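Local coordinates for protein hydrogenase maturation factor (Thermoanaerobacter tengcongensis, PDB 3VTH) that probably transfers the carbamoyl group of carbamoyl phosphate, with ATP, to the C-terminal cysteine of HypE during [NiFe]-hydrogenase maturation, at residues L118-L121 against K125-R128; Y131-C136 against L356-D361; D203-V208 against H314-E319; A219-G224 against K339-A344. All blocks are in the same frame, centred on the assembly; numbering follows the deposited sequence. Where two conformers were deposited one is given.

Interaction 1: L118-L121 against K125-R128; sequences LREL and KDRR
Glu120 and Asp126 meet obliquely where helix 115-121 ends and the chain turns back. Their carboxylate planes are 29° apart, and the touch is between the methylenes of Glu120 and a carboxylate oxygen of Asp126. Glu120 CG lies 3.4 Å from Asp126 OD1. Glu120 CB is 3.7 Å from the same oxygen, Asp126 OD1. With CG anti to its carbonyl carbon (chi1 -70°) and the rest of the chain extended, Glu120 carries its own carboxylate past Asp126. Even so, Glu120 OE1 stays only 4.5 Å from Asp126 OD1, an approach of like charges that is probably eased by salt bridges from Glu120 to Arg177 and Arg178. Asp126 CB also rests 3.6 Å from the carbonyl oxygen Glu120 O, at the last turn of the helix.

The other oxygen of Asp126 looks back to its own loop. Asp126 OD2 accepts from Arg128 N at 2.8 Å through its anti lone pair, at an N-H...O angle of 163°, and this bond fixes the rotation of the carboxylate. Arg128 itself is buried, bridged to Glu170 and bonded to the carbonyl of Ala185, close to Cys167 and Cys186 of the second zinc site. Alongside, Leu121 CA packs 4.0 Å from Arg128 O. The loop is thus shaped by an Asx turn, set between the helix of the first HypF zinc finger and the second finger.

Interaction 2: Y131-C136 against L356-D361; sequences YPFINC and LLNNRD. With ZN (zinc ion), chain C.
Phe133 reaches across from the first zinc-finger loop to the YrdC-like (telomere recombination family) domain, meeting Asn358 at the end of strand 354-358 and Arg360 in the loop just after it. Its CZ touches Asn358 CB at 3.4 Å, and the ring stands nearly upright to the amide, the planes 81° apart. Arg360 NH2 comes to the ring edge, close to the ring plane, 3.6 Å from Phe133 CD1. For its part the guanidinium takes CD1 over one face, offset toward its rim, so this is a steep edge-on meeting of ring and flat cation rather than a stack.

Arg360 leaves the backbone with CG anti to N (chi1 -177°) and bends at chi3, which turns the guanidinium back toward the finger. There its NH1 gives a hydrogen bond to a water lying in the guanidinium plane; the same water donates to Phe133 O and weakly accepts from Asn135 ND2, joining the two segments through solvent.

Further out, each side has its own support. Phe133 is the third residue of a type I turn from Tyr131 to Ile134, and its backbone N lies over the centre of the Tyr131 ring. Cys136 follows, completing the zinc site with Cys114, Cys117 and Cys139; its SG is 2.3 Å from the zinc. On the other segment, Asn358 makes an Asx turn: its OD1 accepts from Arg360 N at 2.9 Å, on a lone pair in the carbonyl plane.

Interaction 3: D203-V208 against H314-E319; sequences DEIKCV and HYLLME
Two helices of the YrdC-like part of the protein, 204-213 and 312-320, pack here through an apolar interface, with Ile205 set against Leu316 and Leu317. Over these short segments the axes come within 9.2 Å and cross at -58°. The CA atoms of Ile205 and Leu317 are 5.9 Å apart, and one branch of the isoleucine does most of the touching. Ile205 CG2, anti to the backbone N, presses against the helix backbone itself, 3.6 Å from Leu317 CA, and also lies 4.1 Å from Leu316 CB. The isoleucine and Leu316 side chains cross at about a right angle.

One turn on, Val208 makes the second touch. Its CG1 meets Leu317 CD1 at 3.9 Å, again with the side chains at roughly a right angle. Leu317 gets there because its CG stands anti to the backbone N (chi1 -176°), which carries both methyls toward the neighbouring helix although its CB does not point straight at it.

The start of helix 204-213 is fixed by Asp203 as N-cap: its OD1 accepts from Lys206 N at 3.1 Å, nearly straight at 167°. Nearby, Cys207 forms a disulfide with Cys200, tying the helix to the preceding loop. Ile205 and Val208 also reach Leu356 of strand 354-358, so the same side chains serve both the sheet and helix 312-320.

No hydrogen bond or charge pair crosses between the segments. Four buried aliphatic residues make the contact, so its cohesion rests on close fit and exclusion of water rather than directional bonding.

Interaction 4: A219-G224 against K339-A344; sequences AIKGIG and KDNEEA
An extended Lys221, with CG anti to the backbone N (chi1 -173°) and every later torsion near 180°, stretches from strand 218-221 to the start of helix 341-347, where Asn341, with CG anti to its carbonyl carbon (chi1 -65°), swings its amide toward the lysine. These are neighbouring elements of the YrdC-like fold: the strand belongs to its central mixed sheet, and the helix leads into strand 354-358, the neighbour of 218-221 in that sheet.

The two side chains cross at about a right angle. Asn341 lays its amide oxygen against the aliphatic part of the lysine, OD1 being 3.4 Å from Lys221 CD. The polar ends are held by a shared acceptor, since both Lys221 NZ and Asn341 ND2 donate to the carbonyl of Asn358, and the lysine also donates to that of Arg360. The ammonium of this buried lysine is thus satisfied by two main-chain carbonyls and by water.

One water accepts from Lys221 NZ and from Asn341 N, both at 3.0 Å, at the first turn of the helix. A second donates to Lys339 O and takes a weak bond from the same ammonium.

Glu343, in the first turn of the helix, extends its side chain to the backbone just ahead of it, and its OE1 is gripped twice, by Lys339 N at 2.9 Å from above the carboxylate plane and by Asp340 N at 3.2 Å on the anti side.

Overall arrangement
The four contacts run from the zinc fingers into the YrdC-like domain. Interactions 1 and 2 touch through Ile134, whose CD1 lies 3.7 Å from Glu120 CB, and interaction 1 meets interaction 3 where Leu118 CD1 lies 3.5 Å from Tyr315 CD1. Leu356 joins the rest: its side chain packs on Glu204, Ile205 and Val208 of interaction 3, while its backbone pairs with Ala219 and Lys221 of interaction 4 in the same sheet. Interactions 1 and 4 do not touch, their nearest atoms being about 12 Å apart. Interaction 4 lies toward the nucleotide pocket, with the Lys339 side chain about 14 Å from the bound ATP analogue and about 13 Å from magnesium.

Interaction 1: L118-L121 against K125-R128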
loop_
_atom_site.group_PDB
_atom_site.type_symbol
_atom_site.label_atom_id
_atom_site.label_comp_id
_atom_site.label_asym_id
_atom_site.label_seq_id
_atom_site.Cartn_x
_atom_site.Cartn_y
_atom_site.Cartn_z
ATOM N N LEU A 118 9.096 18.767 15.701
ATOM C CA LEU A 118 10.399 18.171 15.962
ATOM C C LEU A 118 11.347 19.160 16.654
ATOM O O LEU A 118 12.084 18.777 17.558
ATOM C CB LEU A 118 11.027 17.633 14.668
ATOM C CG LEU A 118 12.314 16.802 14.791
ATOM C CD1 LEU A 118 12.071 15.570 15.637
ATOM C CD2 LEU A 118 12.819 16.391 13.398
ATOM N N ARG A 119 11.323 20.418 16.219
ATOM C CA ARG A 119 12.111 21.480 16.870
ATOM C C ARG A 119 11.682 21.651 18.328
ATOM O O ARG A 119 12.525 21.709 19.218
ATOM C CB ARG A 119 11.953 22.812 16.123
ATOM C CG ARG A 119 12.938 23.907 16.559
ATOM C CD ARG A 119 12.411 25.329 16.287
ATOM N NE ARG A 119 11.835 25.459 14.951
ATOM C CZ ARG A 119 10.531 25.450 14.682
ATOM N NH1 ARG A 119 9.631 25.341 15.657
ATOM N NH2 ARG A 119 10.125 25.554 13.426
ATOM N N GLU A 120 10.372 21.732 18.564
ATOM C CA GLU A 120 9.846 21.846 19.927
ATOM C C GLU A 120 10.219 20.626 20.788
ATOM O O GLU A 120 10.677 20.779 21.917
ATOM C CB GLU A 120 8.327 22.077 19.911
ATOM C CG GLU A 120 7.913 23.476 19.386
ATOM C CD GLU A 120 6.404 23.639 19.170
ATOM O OE1 GLU A 120 5.976 24.738 18.751
ATOM O OE2 GLU A 120 5.636 22.681 19.378
ATOM N N LEU A 121 10.022 19.424 20.245
ATOM C CA LEU A 121 10.430 18.177 20.909
ATOM C C LEU A 121 11.884 18.187 21.422
ATOM O O LEU A 121 12.172 17.655 22.494
ATOM C CB LEU A 121 10.235 16.987 19.957
ATOM C CG LEU A 121 10.471 15.569 20.482
ATOM C CD1 LEU A 121 9.443 15.218 21.529
ATOM C CD2 LEU A 121 10.434 14.537 19.319
ATOM N N LYS A 125 14.029 24.149 26.417
ATOM C CA LYS A 125 13.308 25.261 27.030
ATOM C C LYS A 125 11.800 25.193 26.779
ATOM O O LYS A 125 11.022 25.870 27.455
ATOM C CB LYS A 125 13.879 26.602 26.553
ATOM C CG LYS A 125 15.324 26.868 26.999
ATOM C CD LYS A 125 15.813 28.231 26.522
ATOM C CE LYS A 125 17.247 28.500 26.979
ATOM N NZ LYS A 125 17.592 29.956 26.895
ATOM N N ASP A 126 11.390 24.366 25.815
ATOM C CA ASP A 126 9.978 24.239 25.444
ATOM C C ASP A 126 9.238 23.375 26.464
ATOM O O ASP A 126 9.777 22.387 26.953
ATOM C CB ASP A 126 9.856 23.621 24.041
ATOM C CG ASP A 126 8.489 23.859 23.403
ATOM O OD1 ASP A 126 8.415 24.702 22.481
ATOM O OD2 ASP A 126 7.493 23.212 23.809
ATOM N N ARG A 127 7.994 23.712 26.780
ATOM C CA ARG A 127 7.258 22.862 27.721
ATOM C C ARG A 127 6.883 21.480 27.154
ATOM O O ARG A 127 6.524 20.575 27.915
ATOM C CB ARG A 127 6.046 23.580 28.314
ATOM C CG ARG A 127 4.859 23.713 27.415
ATOM C CD ARG A 127 3.746 24.468 28.151
ATOM N NE ARG A 127 2.516 24.421 27.375
ATOM C CZ ARG A 127 1.507 23.582 27.597
ATOM N NH1 ARG A 127 1.538 22.713 28.610
ATOM N NH2 ARG A 127 0.450 23.616 26.802
ATOM N N ARG A 128 6.987 21.318 25.832
ATOM C CA ARG A 128 6.794 20.003 25.212
ATOM C C ARG A 128 8.103 19.280 24.887
ATOM O O ARG A 128 8.094 18.315 24.128
ATOM C CB ARG A 128 5.907 20.095 23.963
ATOM C CG ARG A 128 4.471 20.484 24.272
ATOM C CD ARG A 128 3.632 20.561 22.992
ATOM N NE ARG A 128 2.217 20.818 23.264
ATOM C CZ ARG A 128 1.674 22.025 23.426
ATOM N NH1 ARG A 128 2.421 23.118 23.357
ATOM N NH2 ARG A 128 0.369 22.131 23.655
#

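Interaction 2: Y131-C136 against L356-D361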
loop_
_atom_site.group_PDB
_atom_site.type_symbol
_atom_site.label_atom_id
_atom_site.label_comp_id
_atom_site.label_asym_id
_atom_site.label_seq_id
_atom_site.Cartn_x
_atom_site.Cartn_y
_atom_site.Cartn_z
ATOM N N TYR A 131 8.178 15.509 24.918
ATOM C CA TYR A 131 6.802 15.037 25.010
ATOM C C TYR A 131 6.505 14.006 23.894
ATOM O O TYR A 131 6.553 14.332 22.706
ATOM C CB TYR A 131 5.821 16.224 25.004
ATOM C CG TYR A 131 4.362 15.843 24.938
ATOM C CD1 TYR A 131 3.551 16.344 23.934
ATOM C CD2 TYR A 131 3.790 14.987 25.888
ATOM C CE1 TYR A 131 2.199 16.016 23.865
ATOM C CE2 TYR A 131 2.436 14.634 25.810
ATOM C CZ TYR A 131 1.657 15.159 24.808
ATOM O OH TYR A 131 0.329 14.826 24.716
ATOM N N PRO A 132 6.228 12.745 24.283
ATOM C CA PRO A 132 6.182 11.610 23.340
ATOM C C PRO A 132 4.989 11.631 22.394
ATOM O O PRO A 132 4.914 10.795 21.497
ATOM C CB PRO A 132 6.073 10.390 24.272
ATOM C CG PRO A 132 6.483 10.895 25.622
ATOM C CD PRO A 132 5.992 12.293 25.663
ATOM N N PHE A 133 4.058 12.572 22.587
ATOM C CA PHE A 133 2.864 12.641 21.726
ATOM C C PHE A 133 2.655 14.015 21.094
ATOM O O PHE A 133 1.540 14.376 20.665
ATOM C CB PHE A 133 1.618 12.161 22.490
ATOM C CG PHE A 133 1.751 10.748 22.999
ATOM C CD1 PHE A 133 1.520 9.668 22.152
ATOM C CD2 PHE A 133 2.184 10.503 24.291
ATOM C CE1 PHE A 133 1.681 8.353 22.611
ATOM C CE2 PHE A 133 2.349 9.195 24.761
ATOM C CZ PHE A 133 2.099 8.128 23.926
ATOM N N ILE A 134 3.740 14.771 21.015
ATOM C CA ILE A 134 3.700 16.077 20.357
ATOM C C ILE A 134 3.144 15.970 18.929
ATOM O O ILE A 134 3.538 15.086 18.168
ATOM C CB ILE A 134 5.077 16.774 20.396
ATOM C CG1 ILE A 134 4.959 18.243 19.960
ATOM C CG2 ILE A 134 6.143 15.985 19.589
ATOM C CD1 ILE A 134 6.219 19.086 20.304
ATOM N N ASN A 135 2.178 16.838 18.606
ATOM C CA ASN A 135 1.652 16.955 17.235
ATOM C C ASN A 135 1.052 18.354 17.072
ATOM O O ASN A 135 1.102 19.151 18.001
ATOM C CB ASN A 135 0.598 15.870 16.941
ATOM C CG ASN A 135 -0.545 15.862 17.969
ATOM O OD1 ASN A 135 -0.869 16.881 18.594
ATOM N ND2 ASN A 135 -1.159 14.706 18.142
ATOM N N CYS A 136 0.489 18.644 15.904
ATOM C CA CYS A 136 -0.125 19.936 15.638
ATOM C C CYS A 136 -1.064 19.747 14.450
ATOM O O CYS A 136 -1.308 18.615 14.040
ATOM C CB CYS A 136 0.959 20.990 15.336
ATOM S SG CYS A 136 1.841 20.746 13.770
ATOM N N LEU A 356 6.267 -1.276 25.289
ATOM C CA LEU A 356 6.037 0.151 25.438
ATOM C C LEU A 356 4.603 0.450 25.019
ATOM O O LEU A 356 4.290 0.576 23.818
ATOM C CB LEU A 356 7.033 0.998 24.628
ATOM C CG LEU A 356 6.950 2.512 24.885
ATOM C CD1 LEU A 356 7.448 2.872 26.291
ATOM C CD2 LEU A 356 7.711 3.314 23.819
ATOM N N LEU A 357 3.746 0.546 26.029
ATOM C CA LEU A 357 2.324 0.815 25.865
ATOM C C LEU A 357 2.040 2.325 25.874
ATOM O O LEU A 357 2.916 3.118 26.201
ATOM C CB LEU A 357 1.598 0.192 27.058
ATOM C CG LEU A 357 1.065 -1.243 27.113
ATOM C CD1 LEU A 357 1.735 -2.252 26.166
ATOM C CD2 LEU A 357 1.048 -1.738 28.537
ATOM N N ASN A 358 0.811 2.711 25.509
ATOM C CA ASN A 358 0.312 4.045 25.821
ATOM C C ASN A 358 -1.208 4.017 25.959
ATOM O O ASN A 358 -1.852 3.033 25.575
ATOM C CB ASN A 358 0.787 5.090 24.787
ATOM C CG ASN A 358 0.106 4.952 23.443
ATOM O OD1 ASN A 358 -1.128 5.078 23.331
ATOM N ND2 ASN A 358 0.906 4.735 22.399
ATOM N N ASN A 359 -1.789 5.080 26.509
ATOM C CA ASN A 359 -3.222 5.072 26.759
ATOM C C ASN A 359 -4.031 5.883 25.752
ATOM O O ASN A 359 -5.134 6.285 26.059
ATOM C CB ASN A 359 -3.522 5.513 28.209
ATOM C CG ASN A 359 -3.015 6.915 28.507
ATOM O OD1 ASN A 359 -2.262 7.505 27.720
ATOM N ND2 ASN A 359 -3.438 7.465 29.627
ATOM N N ARG A 360 -3.499 6.122 24.550
ATOM C CA ARG A 360 -4.310 6.723 23.479
ATOM C C ARG A 360 -4.890 5.597 22.625
ATOM O O ARG A 360 -4.144 4.889 21.935
ATOM C CB ARG A 360 -3.492 7.702 22.604
ATOM C CG ARG A 360 -4.332 8.420 21.504
ATOM C CD ARG A 360 -3.515 9.420 20.657
ATOM N NE ARG A 360 -2.345 8.786 20.031
ATOM C CZ ARG A 360 -1.257 9.442 19.629
ATOM N NH1 ARG A 360 -1.182 10.755 19.769
ATOM N NH2 ARG A 360 -0.239 8.789 19.080
ATOM N N ASP A 361 -6.206 5.422 22.668
ATOM C CA ASP A 361 -6.861 4.366 21.868
ATOM C C ASP A 361 -6.525 4.447 20.389
ATOM O O ASP A 361 -6.492 5.529 19.802
ATOM C CB ASP A 361 -8.378 4.404 22.021
ATOM C CG ASP A 361 -8.843 3.921 23.381
ATOM O OD1 ASP A 361 -10.073 3.912 23.589
ATOM O OD2 ASP A 361 -7.998 3.541 24.242
HETATM ZN ZN ZN C . 3.504 19.135 13.965
HETATM O O HOH W 1 0.576 12.572 18.476
HETATM O O HOH W 2 -3.677 12.812 18.833
#

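Interaction 3: D203-V208 against H314-E319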
loop_
_atom_site.group_PDB
_atom_site.type_symbol
_atom_site.label_atom_id
_atom_site.label_comp_id
_atom_site.label_asym_id
_atom_site.label_seq_id
_atom_site.Cartn_x
_atom_site.Cartn_y
_atom_site.Cartn_z
ATOM N N ASP A 203 13.478 6.575 32.637
ATOM C CA ASP A 203 12.294 6.959 31.873
ATOM C C ASP A 203 11.963 5.881 30.824
ATOM O O ASP A 203 12.844 5.115 30.428
ATOM C CB ASP A 203 12.384 8.405 31.338
ATOM C CG ASP A 203 13.212 8.554 30.046
ATOM O OD1 ASP A 203 13.164 7.697 29.137
ATOM O OD2 ASP A 203 13.889 9.602 29.923
ATOM N N GLU A 204 10.693 5.800 30.421
ATOM C CA GLU A 204 10.191 4.683 29.592
ATOM C C GLU A 204 11.003 4.409 28.327
ATOM O O GLU A 204 11.314 3.255 28.028
ATOM C CB GLU A 204 8.706 4.865 29.233
ATOM C CG GLU A 204 7.728 4.686 30.402
ATOM C CD GLU A 204 7.635 5.908 31.318
ATOM O OE1 GLU A 204 8.282 6.944 31.029
ATOM O OE2 GLU A 204 6.906 5.830 32.336
ATOM N N ILE A 205 11.341 5.462 27.581
ATOM C CA ILE A 205 12.139 5.312 26.356
ATOM C C ILE A 205 13.525 4.704 26.636
ATOM O O ILE A 205 14.001 3.855 25.879
ATOM C CB ILE A 205 12.313 6.646 25.597
ATOM C CG1 ILE A 205 10.955 7.241 25.187
ATOM C CG2 ILE A 205 13.201 6.451 24.346
ATOM C CD1 ILE A 205 10.138 6.409 24.172
ATOM N N LYS A 206 14.163 5.153 27.714
ATOM C CA LYS A 206 15.450 4.606 28.134
ATOM C C LYS A 206 15.336 3.133 28.537
ATOM O O LYS A 206 16.250 2.359 28.305
ATOM C CB LYS A 206 16.032 5.430 29.287
ATOM C CG LYS A 206 17.554 5.430 29.359
ATOM C CD LYS A 206 18.083 6.734 30.016
ATOM C CE LYS A 206 17.585 7.970 29.218
ATOM N NZ LYS A 206 17.863 9.275 29.881
ATOM N N CYS A 207 14.213 2.752 29.148
ATOM C CA CYS A 207 13.978 1.345 29.478
ATOM C C CYS A 207 13.945 0.474 28.204
ATOM O O CYS A 207 14.477 -0.646 28.184
ATOM C CB CYS A 207 12.683 1.188 30.286
ATOM S SG CYS A 207 12.651 2.063 31.894
ATOM N N VAL A 208 13.316 1.014 27.160
ATOM C CA VAL A 208 13.240 0.370 25.842
ATOM C C VAL A 208 14.623 0.245 25.211
ATOM O O VAL A 208 15.004 -0.845 24.768
ATOM C CB VAL A 208 12.266 1.123 24.907
ATOM C CG1 VAL A 208 12.359 0.613 23.451
ATOM C CG2 VAL A 208 10.852 0.982 25.427
ATOM N N HIS A 314 10.004 7.595 18.276
ATOM C CA HIS A 314 11.131 7.073 17.481
ATOM C C HIS A 314 12.314 8.014 17.558
ATOM O O HIS A 314 13.455 7.566 17.707
ATOM C CB HIS A 314 10.766 6.869 16.003
ATOM C CG HIS A 314 9.537 6.051 15.781
ATOM N ND1 HIS A 314 9.331 4.829 16.384
ATOM C CD2 HIS A 314 8.461 6.267 14.992
ATOM C CE1 HIS A 314 8.167 4.340 15.999
ATOM N NE2 HIS A 314 7.621 5.192 15.154
ATOM N N TYR A 315 12.050 9.316 17.446
ATOM C CA TYR A 315 13.116 10.310 17.578
ATOM C C TYR A 315 13.750 10.264 18.955
ATOM O O TYR A 315 14.972 10.413 19.092
ATOM C CB TYR A 315 12.596 11.721 17.298
ATOM C CG TYR A 315 12.206 11.959 15.859
ATOM C CD1 TYR A 315 13.154 12.341 14.914
ATOM C CD2 TYR A 315 10.874 11.822 15.445
ATOM C CE1 TYR A 315 12.785 12.576 13.567
ATOM C CE2 TYR A 315 10.502 12.048 14.124
ATOM C CZ TYR A 315 11.463 12.435 13.199
ATOM O OH TYR A 315 11.079 12.665 11.909
ATOM N N LEU A 316 12.919 10.075 19.979
ATOM C CA LEU A 316 13.416 9.933 21.347
ATOM C C LEU A 316 14.289 8.677 21.500
ATOM O O LEU A 316 15.382 8.722 22.073
ATOM C CB LEU A 316 12.252 9.916 22.338
ATOM C CG LEU A 316 11.463 11.231 22.493
ATOM C CD1 LEU A 316 10.226 11.028 23.369
ATOM C CD2 LEU A 316 12.330 12.354 23.026
ATOM N N LEU A 317 13.800 7.560 20.977
ATOM C CA LEU A 317 14.545 6.299 21.040
ATOM C C LEU A 317 15.894 6.413 20.324
ATOM O O LEU A 317 16.908 5.929 20.831
ATOM C CB LEU A 317 13.712 5.144 20.458
ATOM C CG LEU A 317 14.319 3.723 20.533
ATOM C CD1 LEU A 317 14.731 3.353 21.999
ATOM C CD2 LEU A 317 13.360 2.685 19.941
ATOM N N MET A 318 15.890 7.067 19.158
ATOM C CA MET A 318 17.091 7.259 18.342
ATOM C C MET A 318 18.224 8.022 19.032
ATOM O O MET A 318 19.396 7.756 18.764
ATOM C CB MET A 318 16.746 7.909 16.988
ATOM C CG MET A 318 16.018 6.982 15.995
ATOM S SD MET A 318 17.036 5.531 15.633
ATOM C CE MET A 318 16.011 4.642 14.468
ATOM N N GLU A 319 17.894 8.961 19.918
ATOM C CA GLU A 319 18.946 9.590 20.728
ATOM C C GLU A 319 19.544 8.637 21.791
ATOM O O GLU A 319 20.629 8.903 22.325
ATOM C CB GLU A 319 18.516 10.952 21.328
ATOM C CG GLU A 319 17.016 11.206 21.375
ATOM C CD GLU A 319 16.624 12.664 21.646
ATOM O OE1 GLU A 319 15.761 13.199 20.903
ATOM O OE2 GLU A 319 17.153 13.266 22.598
#

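Interaction 4: A219-G224 against K339-A344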
loop_
_atom_site.group_PDB
_atom_site.type_symbol
_atom_site.label_atom_id
_atom_site.label_comp_id
_atom_site.label_asym_id
_atom_site.label_seq_id
_atom_site.Cartn_x
_atom_site.Cartn_y
_atom_site.Cartn_z
ATOM N N ALA A 219 7.993 -4.799 22.161
ATOM C CA ALA A 219 6.735 -4.525 21.476
ATOM C C ALA A 219 6.371 -3.078 21.740
ATOM O O ALA A 219 6.208 -2.668 22.898
ATOM C CB ALA A 219 5.625 -5.475 21.946
ATOM N N ILE A 220 6.279 -2.298 20.663
ATOM C CA ILE A 220 6.115 -0.857 20.772
ATOM C C ILE A 220 4.761 -0.473 20.214
ATOM O O ILE A 220 4.464 -0.778 19.058
ATOM C CB ILE A 220 7.228 -0.113 19.975
ATOM C CG1 ILE A 220 8.615 -0.446 20.554
ATOM C CG2 ILE A 220 6.997 1.379 19.972
ATOM C CD1 ILE A 220 9.783 0.086 19.717
ATOM N N LYS A 221 3.940 0.193 21.023
ATOM C CA LYS A 221 2.669 0.712 20.506
ATOM C C LYS A 221 2.951 1.959 19.679
ATOM O O LYS A 221 3.454 2.954 20.194
ATOM C CB LYS A 221 1.664 1.011 21.625
ATOM C CG LYS A 221 0.268 1.383 21.103
ATOM C CD LYS A 221 -0.724 1.547 22.242
ATOM C CE LYS A 221 -2.034 2.194 21.761
ATOM N NZ LYS A 221 -3.007 2.276 22.896
ATOM N N GLY A 222 2.615 1.900 18.392
ATOM C CA GLY A 222 2.875 3.007 17.491
ATOM C C GLY A 222 1.549 3.561 17.035
ATOM O O GLY A 222 0.529 3.381 17.710
ATOM N N ILE A 223 1.544 4.161 15.855
ATOM C CA ILE A 223 0.390 4.902 15.361
ATOM C C ILE A 223 -0.705 3.923 14.936
ATOM O O ILE A 223 -1.871 4.048 15.351
ATOM C CB ILE A 223 0.833 5.797 14.157
ATOM C CG1 ILE A 223 1.811 6.889 14.613
ATOM C CG2 ILE A 223 -0.354 6.418 13.434
ATOM C CD1 ILE A 223 1.249 7.811 15.716
ATOM N N GLY A 224 -0.315 2.938 14.128
ATOM C CA GLY A 224 -1.262 2.016 13.503
ATOM C C GLY A 224 -1.426 0.682 14.207
ATOM O O GLY A 224 -2.257 -0.141 13.816
ATOM N N LYS A 339 -3.704 -4.031 18.019
ATOM C CA LYS A 339 -3.940 -2.592 18.177
ATOM C C LYS A 339 -4.237 -2.139 19.611
ATOM O O LYS A 339 -4.119 -0.952 19.916
ATOM C CB LYS A 339 -5.051 -2.112 17.236
ATOM C CG LYS A 339 -6.466 -2.467 17.665
ATOM C CD LYS A 339 -7.451 -1.546 16.944
ATOM C CE LYS A 339 -8.865 -1.700 17.457
ATOM N NZ LYS A 339 -8.978 -1.056 18.792
ATOM N N ASP A 340 -4.604 -3.056 20.492
ATOM C CA ASP A 340 -4.960 -2.744 21.881
ATOM C C ASP A 340 -3.886 -3.235 22.859
ATOM O O ASP A 340 -3.289 -4.295 22.621
ATOM C CB ASP A 340 -6.285 -3.426 22.226
ATOM C CG ASP A 340 -7.453 -2.888 21.422
ATOM O OD1 ASP A 340 -7.357 -1.755 20.897
ATOM O OD2 ASP A 340 -8.479 -3.599 21.326
ATOM N N ASN A 341 -3.675 -2.507 23.956
ATOM C CA ASN A 341 -2.717 -2.926 24.983
ATOM C C ASN A 341 -2.960 -4.361 25.458
ATOM O O ASN A 341 -2.031 -5.199 25.459
ATOM C CB ASN A 341 -2.724 -1.948 26.163
ATOM C CG ASN A 341 -2.238 -0.553 25.779
ATOM O OD1 ASN A 341 -1.336 -0.400 24.962
ATOM N ND2 ASN A 341 -2.833 0.469 26.378
ATOM N N GLU A 342 -4.204 -4.657 25.843
ATOM C CA GLU A 342 -4.540 -5.981 26.378
ATOM C C GLU A 342 -4.260 -7.094 25.371
ATOM O O GLU A 342 -3.744 -8.145 25.736
ATOM C CB GLU A 342 -6.001 -6.054 26.796
ATOM C CG GLU A 342 -6.297 -5.374 28.094
ATOM C CD GLU A 342 -7.774 -5.041 28.248
ATOM O OE1 GLU A 342 -8.236 -4.077 27.603
ATOM O OE2 GLU A 342 -8.462 -5.733 29.025
ATOM N N GLU A 343 -4.631 -6.837 24.115
ATOM C CA GLU A 343 -4.445 -7.749 22.992
ATOM C C GLU A 343 -2.960 -8.054 22.805
ATOM O O GLU A 343 -2.564 -9.226 22.689
ATOM C CB GLU A 343 -5.044 -7.104 21.723
ATOM C CG GLU A 343 -4.851 -7.867 20.425
ATOM C CD GLU A 343 -5.391 -7.128 19.182
ATOM O OE1 GLU A 343 -5.556 -5.870 19.191
ATOM O OE2 GLU A 343 -5.625 -7.833 18.176
ATOM N N ALA A 344 -2.145 -7.000 22.808
ATOM C CA ALA A 344 -0.702 -7.138 22.607
ATOM C C ALA A 344 -0.032 -7.962 23.717
ATOM O O ALA A 344 0.743 -8.876 23.442
ATOM C CB ALA A 344 -0.047 -5.769 22.481
HETATM O O HOH W 3 -4.970 0.157 23.851
HETATM O O HOH W 4 -5.647 0.842 21.210
#